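Local coordinates for protein putative peptidase (Chlamydophila abortus, PDB 3CE2) that is a putative zinc metallopeptidase of the M3B (oligopeptidase F) family that probably degrades small bioactive peptides, at residues W361-S372 / H383-T391; M408-H416 / Y563-G571. All blocks are in the same frame, centred on the assembly; numbering follows the deposited sequence.

Contact 1: residues W361-S372 / H383-T391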
loop_
_atom_site.group_PDB
_atom_site.type_symbol
_atom_site.label_atom_id
_atom_site.label_comp_id
_atom_site.label_asym_id
_atom_site.label_seq_id
_atom_site.Cartn_x
_atom_site.Cartn_y
_atom_site.Cartn_z
ATOM N N TRP A 361 -20.441 -11.333 -0.927
ATOM C CA TRP A 361 -19.347 -10.375 -0.922
ATOM C C TRP A 361 -18.541 -10.431 -2.230
ATOM O O TRP A 361 -18.033 -9.416 -2.714
ATOM C CB TRP A 361 -18.406 -10.699 0.230
ATOM C CG TRP A 361 -18.928 -10.348 1.576
ATOM C CD1 TRP A 361 -20.226 -10.075 1.917
ATOM C CD2 TRP A 361 -18.164 -10.235 2.776
ATOM N NE1 TRP A 361 -20.308 -9.792 3.252
ATOM C CE2 TRP A 361 -19.058 -9.889 3.807
ATOM C CE3 TRP A 361 -16.806 -10.388 3.079
ATOM C CZ2 TRP A 361 -18.642 -9.699 5.124
ATOM C CZ3 TRP A 361 -16.390 -10.206 4.383
ATOM C CH2 TRP A 361 -17.303 -9.864 5.394
ATOM N N VAL A 362 -18.444 -11.635 -2.779
ATOM C CA VAL A 362 -17.473 -11.967 -3.798
ATOM C C VAL A 362 -18.033 -12.065 -5.194
ATOM O O VAL A 362 -18.958 -12.822 -5.444
ATOM C CB VAL A 362 -16.938 -13.357 -3.546
ATOM C CG1 VAL A 362 -15.510 -13.441 -4.015
ATOM C CG2 VAL A 362 -17.067 -13.694 -2.075
ATOM N N ASP A 363 -17.438 -11.331 -6.114
ATOM C CA ASP A 363 -17.582 -11.662 -7.520
ATOM C C ASP A 363 -16.452 -12.618 -7.925
ATOM O O ASP A 363 -15.317 -12.199 -8.125
ATOM C CB ASP A 363 -17.553 -10.396 -8.359
ATOM C CG ASP A 363 -18.437 -10.498 -9.568
ATOM O OD1 ASP A 363 -19.676 -10.544 -9.406
ATOM O OD2 ASP A 363 -17.887 -10.539 -10.680
ATOM N N LYS A 364 -16.757 -13.900 -8.054
ATOM C CA LYS A 364 -15.704 -14.927 -8.135
ATOM C C LYS A 364 -14.816 -15.064 -9.377
ATOM O O LYS A 364 -13.614 -15.319 -9.253
ATOM C CB LYS A 364 -16.305 -16.308 -7.861
ATOM C CG LYS A 364 -16.850 -16.455 -6.467
ATOM C CD LYS A 364 -17.417 -17.833 -6.258
ATOM C CE LYS A 364 -18.485 -17.806 -5.223
ATOM N NZ LYS A 364 -19.645 -18.519 -5.781
ATOM N N TYR A 365 -15.407 -14.989 -10.568
ATOM C CA TYR A 365 -14.753 -15.554 -11.753
ATOM C C TYR A 365 -14.596 -14.583 -12.906
ATOM O O TYR A 365 -15.240 -13.543 -12.950
ATOM C CB TYR A 365 -15.549 -16.747 -12.273
ATOM C CG TYR A 365 -15.731 -17.911 -11.343
ATOM C CD1 TYR A 365 -14.642 -18.639 -10.871
ATOM C CD2 TYR A 365 -17.007 -18.346 -11.001
ATOM C CE1 TYR A 365 -14.825 -19.755 -10.019
ATOM C CE2 TYR A 365 -17.208 -19.459 -10.161
ATOM C CZ TYR A 365 -16.116 -20.154 -9.675
ATOM O OH TYR A 365 -16.324 -21.229 -8.832
ATOM N N GLU A 366 -13.772 -14.955 -13.879
ATOM C CA GLU A 366 -13.578 -14.109 -15.054
ATOM C C GLU A 366 -14.845 -14.096 -15.867
ATOM O O GLU A 366 -15.524 -15.110 -15.960
ATOM C CB GLU A 366 -12.430 -14.632 -15.924
ATOM C CG GLU A 366 -11.075 -14.070 -15.551
ATOM C CD GLU A 366 -9.911 -14.875 -16.123
ATOM O OE1 GLU A 366 -10.154 -15.960 -16.699
ATOM O OE2 GLU A 366 -8.752 -14.424 -15.989
ATOM N N ASN A 367 -15.184 -12.946 -16.436
ATOM C CA ASN A 367 -16.105 -12.938 -17.559
ATOM C C ASN A 367 -15.664 -11.896 -18.567
ATOM O O ASN A 367 -14.786 -11.073 -18.283
ATOM C CB ASN A 367 -17.563 -12.747 -17.127
ATOM C CG ASN A 367 -17.808 -11.426 -16.401
ATOM O OD1 ASN A 367 -18.060 -11.415 -15.191
ATOM N ND2 ASN A 367 -17.744 -10.314 -17.129
ATOM N N LEU A 368 -16.264 -11.927 -19.743
ATOM C CA LEU A 368 -15.822 -11.058 -20.805
ATOM C C LEU A 368 -15.809 -9.624 -20.292
ATOM O O LEU A 368 -16.826 -9.129 -19.826
ATOM C CB LEU A 368 -16.745 -11.179 -22.016
ATOM C CG LEU A 368 -16.267 -10.365 -23.223
ATOM C CD1 LEU A 368 -15.137 -11.084 -23.976
ATOM C CD2 LEU A 368 -17.444 -10.070 -24.114
ATOM N N ASN A 369 -14.646 -8.981 -20.344
ATOM C CA ASN A 369 -14.524 -7.564 -20.003
ATOM C C ASN A 369 -14.704 -7.156 -18.534
ATOM O O ASN A 369 -14.886 -5.963 -18.232
ATOM C CB ASN A 369 -15.421 -6.739 -20.913
ATOM C CG ASN A 369 -14.953 -6.773 -22.361
ATOM O OD1 ASN A 369 -15.761 -6.888 -23.268
ATOM N ND2 ASN A 369 -13.636 -6.694 -22.574
ATOM N N LYS A 370 -14.651 -8.142 -17.634
ATOM C CA LYS A 370 -14.615 -7.885 -16.209
ATOM C C LYS A 370 -13.267 -7.263 -15.859
ATOM O O LYS A 370 -12.257 -7.678 -16.411
ATOM C CB LYS A 370 -14.796 -9.192 -15.440
ATOM C CG LYS A 370 -14.928 -8.988 -13.916
ATOM C CD LYS A 370 -15.035 -10.330 -13.217
ATOM C CE LYS A 370 -15.041 -10.207 -11.715
ATOM N NZ LYS A 370 -15.428 -11.522 -11.110
ATOM N N ARG A 371 -13.241 -6.264 -14.974
ATOM C CA ARG A 371 -11.971 -5.668 -14.519
ATOM C C ARG A 371 -10.974 -6.772 -14.145
ATOM O O ARG A 371 -11.361 -7.800 -13.575
ATOM C CB ARG A 371 -12.204 -4.745 -13.322
ATOM C CG ARG A 371 -10.945 -4.068 -12.762
ATOM C CD ARG A 371 -10.457 -3.022 -13.737
ATOM N NE ARG A 371 -11.442 -1.945 -13.917
ATOM C CZ ARG A 371 -11.475 -1.103 -14.955
ATOM N NH1 ARG A 371 -10.582 -1.211 -15.936
ATOM N NH2 ARG A 371 -12.409 -0.157 -15.025
ATOM N N SER A 372 -9.699 -6.563 -14.469
ATOM C CA SER A 372 -8.628 -7.525 -14.149
ATOM C C SER A 372 -8.167 -7.501 -12.690
ATOM O O SER A 372 -8.412 -6.528 -11.943
ATOM C CB SER A 372 -7.393 -7.223 -15.000
ATOM O OG SER A 372 -7.426 -7.978 -16.186
ATOM N N HIS A 383 -21.635 -4.068 2.926
ATOM C CA HIS A 383 -20.648 -5.016 3.390
ATOM C C HIS A 383 -19.471 -4.859 2.435
ATOM O O HIS A 383 -19.574 -4.085 1.488
ATOM C CB HIS A 383 -21.181 -6.455 3.478
ATOM C CG HIS A 383 -22.121 -6.828 2.384
ATOM N ND1 HIS A 383 -23.465 -7.040 2.603
ATOM C CD2 HIS A 383 -21.912 -7.050 1.066
ATOM C CE1 HIS A 383 -24.048 -7.364 1.464
ATOM N NE2 HIS A 383 -23.127 -7.384 0.516
ATOM N N PRO A 384 -18.327 -5.519 2.724
ATOM C CA PRO A 384 -17.198 -5.367 1.811
ATOM C C PRO A 384 -17.467 -6.142 0.520
ATOM O O PRO A 384 -18.237 -7.101 0.508
ATOM C CB PRO A 384 -16.028 -5.985 2.577
ATOM C CG PRO A 384 -16.649 -6.891 3.577
ATOM C CD PRO A 384 -18.022 -6.402 3.863
ATOM N N TYR A 385 -16.874 -5.705 -0.575
ATOM C CA TYR A 385 -17.106 -6.368 -1.829
ATOM C C TYR A 385 -15.750 -6.742 -2.340
ATOM O O TYR A 385 -14.823 -5.926 -2.370
ATOM C CB TYR A 385 -17.849 -5.449 -2.793
ATOM C CG TYR A 385 -19.339 -5.375 -2.522
ATOM C CD1 TYR A 385 -20.141 -6.504 -2.698
ATOM C CD2 TYR A 385 -19.952 -4.183 -2.104
ATOM C CE1 TYR A 385 -21.519 -6.463 -2.462
ATOM C CE2 TYR A 385 -21.331 -4.129 -1.862
ATOM C CZ TYR A 385 -22.107 -5.284 -2.048
ATOM O OH TYR A 385 -23.468 -5.296 -1.835
ATOM N N VAL A 386 -15.608 -8.005 -2.684
ATOM C CA VAL A 386 -14.341 -8.486 -3.185
ATOM C C VAL A 386 -14.492 -8.840 -4.646
ATOM O O VAL A 386 -15.284 -9.731 -5.000
ATOM C CB VAL A 386 -13.926 -9.756 -2.468
ATOM C CG1 VAL A 386 -12.618 -10.239 -3.023
ATOM C CG2 VAL A 386 -13.816 -9.490 -1.016
ATOM N N LEU A 387 -13.731 -8.152 -5.490
ATOM C CA LEU A 387 -13.601 -8.567 -6.871
ATOM C C LEU A 387 -12.415 -9.516 -7.094
ATOM O O LEU A 387 -11.256 -9.165 -6.882
ATOM C CB LEU A 387 -13.491 -7.355 -7.776
ATOM C CG LEU A 387 -13.466 -7.759 -9.253
ATOM C CD1 LEU A 387 -14.219 -6.731 -10.107
ATOM C CD2 LEU A 387 -12.021 -7.998 -9.733
ATOM N N LEU A 388 -12.732 -10.725 -7.528
ATOM C CA LEU A 388 -11.749 -11.752 -7.851
ATOM C C LEU A 388 -11.773 -12.094 -9.356
ATOM O O LEU A 388 -12.753 -11.803 -10.077
ATOM C CB LEU A 388 -12.082 -13.027 -7.054
ATOM C CG LEU A 388 -11.323 -13.506 -5.807
ATOM C CD1 LEU A 388 -10.946 -12.403 -4.883
ATOM C CD2 LEU A 388 -12.119 -14.560 -5.045
ATOM N N ASN A 389 -10.698 -12.719 -9.828
ATOM C CA ASN A 389 -10.686 -13.377 -11.134
ATOM C C ASN A 389 -10.191 -14.805 -10.928
ATOM O O ASN A 389 -9.116 -15.198 -11.392
ATOM C CB ASN A 389 -9.825 -12.594 -12.121
ATOM C CG ASN A 389 -10.596 -11.452 -12.766
ATOM O OD1 ASN A 389 -11.453 -11.676 -13.634
ATOM N ND2 ASN A 389 -10.319 -10.219 -12.327
ATOM N N TYR A 390 -10.982 -15.569 -10.181
ATOM C CA TYR A 390 -10.491 -16.790 -9.567
ATOM C C TYR A 390 -10.142 -17.818 -10.624
ATOM O O TYR A 390 -10.989 -18.165 -11.422
ATOM C CB TYR A 390 -11.513 -17.353 -8.566
ATOM C CG TYR A 390 -10.933 -18.520 -7.848
ATOM C CD1 TYR A 390 -10.030 -18.325 -6.814
ATOM C CD2 TYR A 390 -11.211 -19.828 -8.253
ATOM C CE1 TYR A 390 -9.429 -19.411 -6.169
ATOM C CE2 TYR A 390 -10.625 -20.915 -7.616
ATOM C CZ TYR A 390 -9.727 -20.703 -6.574
ATOM O OH TYR A 390 -9.131 -21.768 -5.918
ATOM N N THR A 391 -8.901 -18.303 -10.638
ATOM C CA THR A 391 -8.484 -19.269 -11.679
ATOM C C THR A 391 -8.102 -20.657 -11.147
ATOM O O THR A 391 -8.005 -21.603 -11.919
ATOM C CB THR A 391 -7.358 -18.721 -12.651
ATOM O OG1 THR A 391 -6.238 -18.212 -11.906
ATOM C CG2 THR A 391 -7.905 -17.614 -13.553
#
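Trp361 and Tyr385 open a short parallel strand pairing that covers the two bridges Val362-Val386 and Asp363-Leu387. Its backbone bonds go from Val386 N to Trp361 O (2.8 Å), Asp363 N to Val386 O and Leu388 N to Asp363 O, and beyond the strands Tyr390 N still bonds to Lys364 O. Side-chain polar bonds tie in the turn that follows. Lys370, fully extended with CG anti to the backbone N (chi1 -174°), brings NZ almost straight in line with the carbonyl of Leu388, 2.9 Å from Leu388 O. The same NZ forms a salt bridge with Asp363 OD2 (2.7 Å), which also pairs with Arg15, and bonds to Tyr365 O, so one buried ammonium gathers both segments. Asn389 ND2 meets a lone pair of Arg371 O at 2.9 Å, in both the amide and carbonyl planes, and also bonds Gly373 O, which fixes the amide's rotation. Ring and apolar contacts cover the start of the pairing: Pro384 CG sits over the Trp361 six-membered ring, 3.4 Å from its centroid, while the His383 ring lies nearly parallel to the indole but slid aside. On the Val362-Val386 face, Val362 CG1 touches Leu388 CD2 (3.7 Å). Strand 385-387 is central in a three-stranded mixed sheet, with 375-377 antiparallel on its other side; Val386 and Leu388 pack on helix 394-416, and Leu387 on helix 66-96.

Contact 2: residues M408-H416 / Y563-G571. With ZN (zinc ion), chain G.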
loop_
_atom_site.group_PDB
_atom_site.type_symbol
_atom_site.label_atom_id
_atom_site.label_comp_id
_atom_site.label_asym_id
_atom_site.label_seq_id
_atom_site.Cartn_x
_atom_site.Cartn_y
_atom_site.Cartn_z
ATOM N N MET A 408 -12.153 -7.897 5.907
ATOM C CA MET A 408 -12.437 -7.990 7.328
ATOM C C MET A 408 -12.027 -6.722 8.088
ATOM O O MET A 408 -12.805 -6.202 8.926
ATOM C CB MET A 408 -11.810 -9.249 7.920
ATOM C CG MET A 408 -12.469 -10.530 7.384
ATOM S SD MET A 408 -14.242 -10.666 7.816
ATOM C CE MET A 408 -14.122 -11.324 9.468
ATOM N N HIS A 409 -10.850 -6.182 7.764
ATOM C CA HIS A 409 -10.403 -4.919 8.367
ATOM C C HIS A 409 -11.533 -3.902 8.199
ATOM O O HIS A 409 -12.008 -3.300 9.187
ATOM C CB HIS A 409 -9.154 -4.412 7.653
ATOM C CG HIS A 409 -8.373 -3.376 8.403
ATOM N ND1 HIS A 409 -8.863 -2.710 9.509
ATOM C CD2 HIS A 409 -7.134 -2.871 8.179
ATOM C CE1 HIS A 409 -7.953 -1.857 9.948
ATOM N NE2 HIS A 409 -6.901 -1.926 9.148
ATOM N N SER A 410 -11.974 -3.723 6.951
ATOM C CA SER A 410 -12.984 -2.698 6.641
ATOM C C SER A 410 -14.318 -2.974 7.318
ATOM O O SER A 410 -14.991 -2.069 7.816
ATOM C CB SER A 410 -13.183 -2.576 5.132
ATOM O OG SER A 410 -12.252 -1.640 4.584
ATOM N N TYR A 411 -14.683 -4.244 7.331
ATOM C CA TYR A 411 -15.906 -4.689 7.905
ATOM C C TYR A 411 -15.883 -4.332 9.382
ATOM O O TYR A 411 -16.785 -3.657 9.870
ATOM C CB TYR A 411 -16.011 -6.194 7.705
ATOM C CG TYR A 411 -17.060 -6.861 8.526
ATOM C CD1 TYR A 411 -18.376 -6.921 8.088
ATOM C CD2 TYR A 411 -16.736 -7.455 9.736
ATOM C CE1 TYR A 411 -19.357 -7.562 8.842
ATOM C CE2 TYR A 411 -17.706 -8.089 10.515
ATOM C CZ TYR A 411 -19.016 -8.133 10.063
ATOM O OH TYR A 411 -19.980 -8.758 10.825
ATOM N N PHE A 412 -14.844 -4.764 10.087
ATOM C CA PHE A 412 -14.734 -4.496 11.512
ATOM C C PHE A 412 -14.747 -3.010 11.837
ATOM O O PHE A 412 -15.389 -2.603 12.792
ATOM C CB PHE A 412 -13.460 -5.109 12.070
ATOM C CG PHE A 412 -13.577 -6.556 12.403
ATOM C CD1 PHE A 412 -14.687 -7.040 13.070
ATOM C CD2 PHE A 412 -12.549 -7.429 12.101
ATOM C CE1 PHE A 412 -14.771 -8.384 13.412
ATOM C CE2 PHE A 412 -12.623 -8.777 12.427
ATOM C CZ PHE A 412 -13.733 -9.252 13.088
ATOM N N SER A 413 -14.045 -2.206 11.047
ATOM C CA SER A 413 -13.969 -0.762 11.269
ATOM C C SER A 413 -15.288 -0.051 11.066
ATOM O O SER A 413 -15.608 0.881 11.804
ATOM C CB SER A 413 -12.904 -0.118 10.384
ATOM O OG SER A 413 -11.615 -0.420 10.882
ATOM N N ARG A 414 -16.042 -0.476 10.058
ATOM C CA ARG A 414 -17.332 0.149 9.744
ATOM C C ARG A 414 -18.364 -0.156 10.811
ATOM O O ARG A 414 -19.149 0.710 11.190
ATOM C CB ARG A 414 -17.853 -0.341 8.400
ATOM C CG ARG A 414 -17.175 0.323 7.231
ATOM C CD ARG A 414 -17.364 -0.482 5.985
ATOM N NE ARG A 414 -16.458 -0.001 4.965
ATOM C CZ ARG A 414 -16.240 -0.619 3.816
ATOM N NH1 ARG A 414 -16.891 -1.741 3.519
ATOM N NH2 ARG A 414 -15.378 -0.095 2.964
ATOM N N LYS A 415 -18.343 -1.400 11.278
ATOM C CA LYS A 415 -19.195 -1.867 12.349
ATOM C C LYS A 415 -18.923 -1.155 13.696
ATOM O O LYS A 415 -19.801 -1.070 14.536
ATOM C CB LYS A 415 -19.004 -3.376 12.496
ATOM C CG LYS A 415 -20.180 -4.113 13.048
ATOM C CD LYS A 415 -20.265 -5.533 12.468
ATOM C CE LYS A 415 -20.394 -6.591 13.590
ATOM N NZ LYS A 415 -19.070 -6.925 14.256
ATOM N N HIS A 416 -17.723 -0.644 13.918
ATOM C CA HIS A 416 -17.440 -0.034 15.217
ATOM C C HIS A 416 -17.093 1.452 15.193
ATOM O O HIS A 416 -16.939 2.031 16.238
ATOM C CB HIS A 416 -16.354 -0.810 15.986
ATOM C CG HIS A 416 -16.777 -2.187 16.421
ATOM N ND1 HIS A 416 -16.538 -3.318 15.664
ATOM C CD2 HIS A 416 -17.429 -2.613 17.534
ATOM C CE1 HIS A 416 -17.004 -4.381 16.300
ATOM N NE2 HIS A 416 -17.556 -3.979 17.434
ATOM N N TYR A 563 -5.272 -7.762 18.149
ATOM C CA TYR A 563 -5.284 -7.616 16.712
ATOM C C TYR A 563 -6.705 -7.270 16.309
ATOM O O TYR A 563 -6.928 -6.354 15.518
ATOM C CB TYR A 563 -4.814 -8.883 16.024
ATOM C CG TYR A 563 -4.850 -8.805 14.514
ATOM C CD1 TYR A 563 -4.144 -7.833 13.833
ATOM C CD2 TYR A 563 -5.564 -9.729 13.767
ATOM C CE1 TYR A 563 -4.180 -7.756 12.473
ATOM C CE2 TYR A 563 -5.581 -9.668 12.385
ATOM C CZ TYR A 563 -4.887 -8.682 11.754
ATOM O OH TYR A 563 -4.909 -8.608 10.385
ATOM N N LEU A 564 -7.661 -7.985 16.900
ATOM C CA LEU A 564 -9.055 -7.788 16.580
ATOM C C LEU A 564 -9.463 -6.366 16.905
ATOM O O LEU A 564 -10.194 -5.735 16.117
ATOM C CB LEU A 564 -9.922 -8.815 17.303
ATOM C CG LEU A 564 -10.335 -10.102 16.530
ATOM C CD1 LEU A 564 -9.615 -10.349 15.195
ATOM C CD2 LEU A 564 -10.235 -11.363 17.389
ATOM N N ASN A 565 -8.967 -5.844 18.034
ATOM C CA ASN A 565 -9.266 -4.456 18.440
ATOM C C ASN A 565 -8.646 -3.467 17.467
ATOM O O ASN A 565 -9.231 -2.411 17.157
ATOM C CB ASN A 565 -8.746 -4.148 19.832
ATOM C CG ASN A 565 -9.622 -4.724 20.932
ATOM O OD1 ASN A 565 -10.673 -5.314 20.675
ATOM N ND2 ASN A 565 -9.181 -4.556 22.177
ATOM N N PHE A 566 -7.465 -3.812 16.970
ATOM C CA PHE A 566 -6.850 -2.998 15.951
ATOM C C PHE A 566 -7.766 -2.932 14.703
ATOM O O PHE A 566 -8.006 -1.885 14.141
ATOM C CB PHE A 566 -5.482 -3.575 15.609
ATOM C CG PHE A 566 -4.984 -3.161 14.278
ATOM C CD1 PHE A 566 -4.371 -1.943 14.109
ATOM C CD2 PHE A 566 -5.130 -3.991 13.191
ATOM C CE1 PHE A 566 -3.903 -1.557 12.867
ATOM C CE2 PHE A 566 -4.670 -3.613 11.951
ATOM C CZ PHE A 566 -4.058 -2.392 11.784
ATOM N N LEU A 567 -8.308 -4.058 14.290
ATOM C CA LEU A 567 -9.065 -4.087 13.067
ATOM C C LEU A 567 -10.309 -3.221 13.217
ATOM O O LEU A 567 -10.755 -2.594 12.254
ATOM C CB LEU A 567 -9.438 -5.530 12.734
ATOM C CG LEU A 567 -8.283 -6.417 12.286
ATOM C CD1 LEU A 567 -8.772 -7.750 11.781
ATOM C CD2 LEU A 567 -7.538 -5.724 11.191
ATOM N N LYS A 568 -10.864 -3.185 14.436
ATOM C CA LYS A 568 -12.084 -2.419 14.724
ATOM C C LYS A 568 -11.815 -0.944 14.986
ATOM O O LYS A 568 -12.743 -0.196 15.310
ATOM C CB LYS A 568 -12.784 -3.003 15.930
ATOM C CG LYS A 568 -13.074 -4.466 15.738
ATOM C CD LYS A 568 -13.623 -5.132 16.998
ATOM C CE LYS A 568 -13.451 -6.651 16.871
ATOM N NZ LYS A 568 -14.454 -7.402 17.648
ATOM N N SER A 569 -10.559 -0.514 14.850
ATOM C CA SER A 569 -10.200 0.845 15.234
ATOM C C SER A 569 -10.356 1.844 14.111
ATOM O O SER A 569 -10.371 3.049 14.370
ATOM C CB SER A 569 -8.778 0.909 15.796
ATOM O OG SER A 569 -8.645 0.028 16.900
ATOM N N GLY A 570 -10.461 1.350 12.873
ATOM C CA GLY A 570 -10.510 2.227 11.705
ATOM C C GLY A 570 -9.424 3.281 11.736
ATOM O O GLY A 570 -8.256 2.993 12.007
ATOM N N GLY A 571 -9.807 4.523 11.484
ATOM C CA GLY A 571 -8.861 5.632 11.545
ATOM C C GLY A 571 -9.180 6.585 12.686
ATOM O O GLY A 571 -9.118 7.795 12.506
HETATM ZN ZN ZN G . -17.018 -5.101 19.159
#
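His409, one turn beyond the zinc ligand His406, meets the end of helix 559-567 first. With CG anti to the backbone N (chi1 -163°), its ring receives Leu567 CD2 over one face, 3.9 Å from the ring centroid, while His409 ND1 makes a weak, bent hydrogen bond to Leu567 O (3.3 Å). Its NE2 side approaches Phe566 CZ, the two rings oblique at 40°, and Tyr424 stacks on the imidazole.

The CB of Phe412 is directed toward the partner segment. Phe412 CD2 lies 3.7 Å from Leu567 CB, and the aliphatic chain of Lys568 runs past it, with CG against Phe412 CB and CE over a face of the ring near the rim. Ser413 supplies the stronger polar grip: Ser413 OG donates to Leu567 O at 2.7 Å, so this carbonyl at the helix end accepts from both Ser413 and His409. The main chain of Gly570, whose positive phi turns the chain out of the helix, passes close by, with Gly570 CA 3.6 Å from Ser413 CB.

At His416 the ring lies alongside Lys568, pointing the same way, with Lys568 CD over a face and 3.5 Å from His416 CE1. His416 ND1 donates to Phe412 O within the ring plane, which leaves His416 NE2 to bind a zinc ion at 2.1 Å; the backbone carbonyl thus orients the metal ligand.

The axes of the helical segments 408-416 and 563-567 cross at -70°, 9.2 Å apart. The first continues the helix carrying the HExxH zinc motif, with His402 and His406 binding zinc together with Glu430, as in M3 metallopeptidases; the contact packs the end of helix 559-567 against the part of this helix beyond its ligands, and the zinc at His416 is a separate site.

Contact 1 closes before contact 2 opens along the chain, and their centres lie 23 Å apart; all four segments belong to the M3 peptidase region of the protein. Helix 394-416 joins them: it follows strand 385-387 in sequence, carries His402 and His406 of the HExxH zinc site, and ends in 408-416. The small sheet of contact 1 packs on this helix, and the end of helix 559-567 packs on its C-terminal part in contact 2. The two also touch directly, with Trp361 CH2 4.0 Å from Met408 SD and Pro384 CA 4.0 Å from Arg414 NH1. The zinc-binding helix is thus contacted by chain regions from before it and from far beyond it.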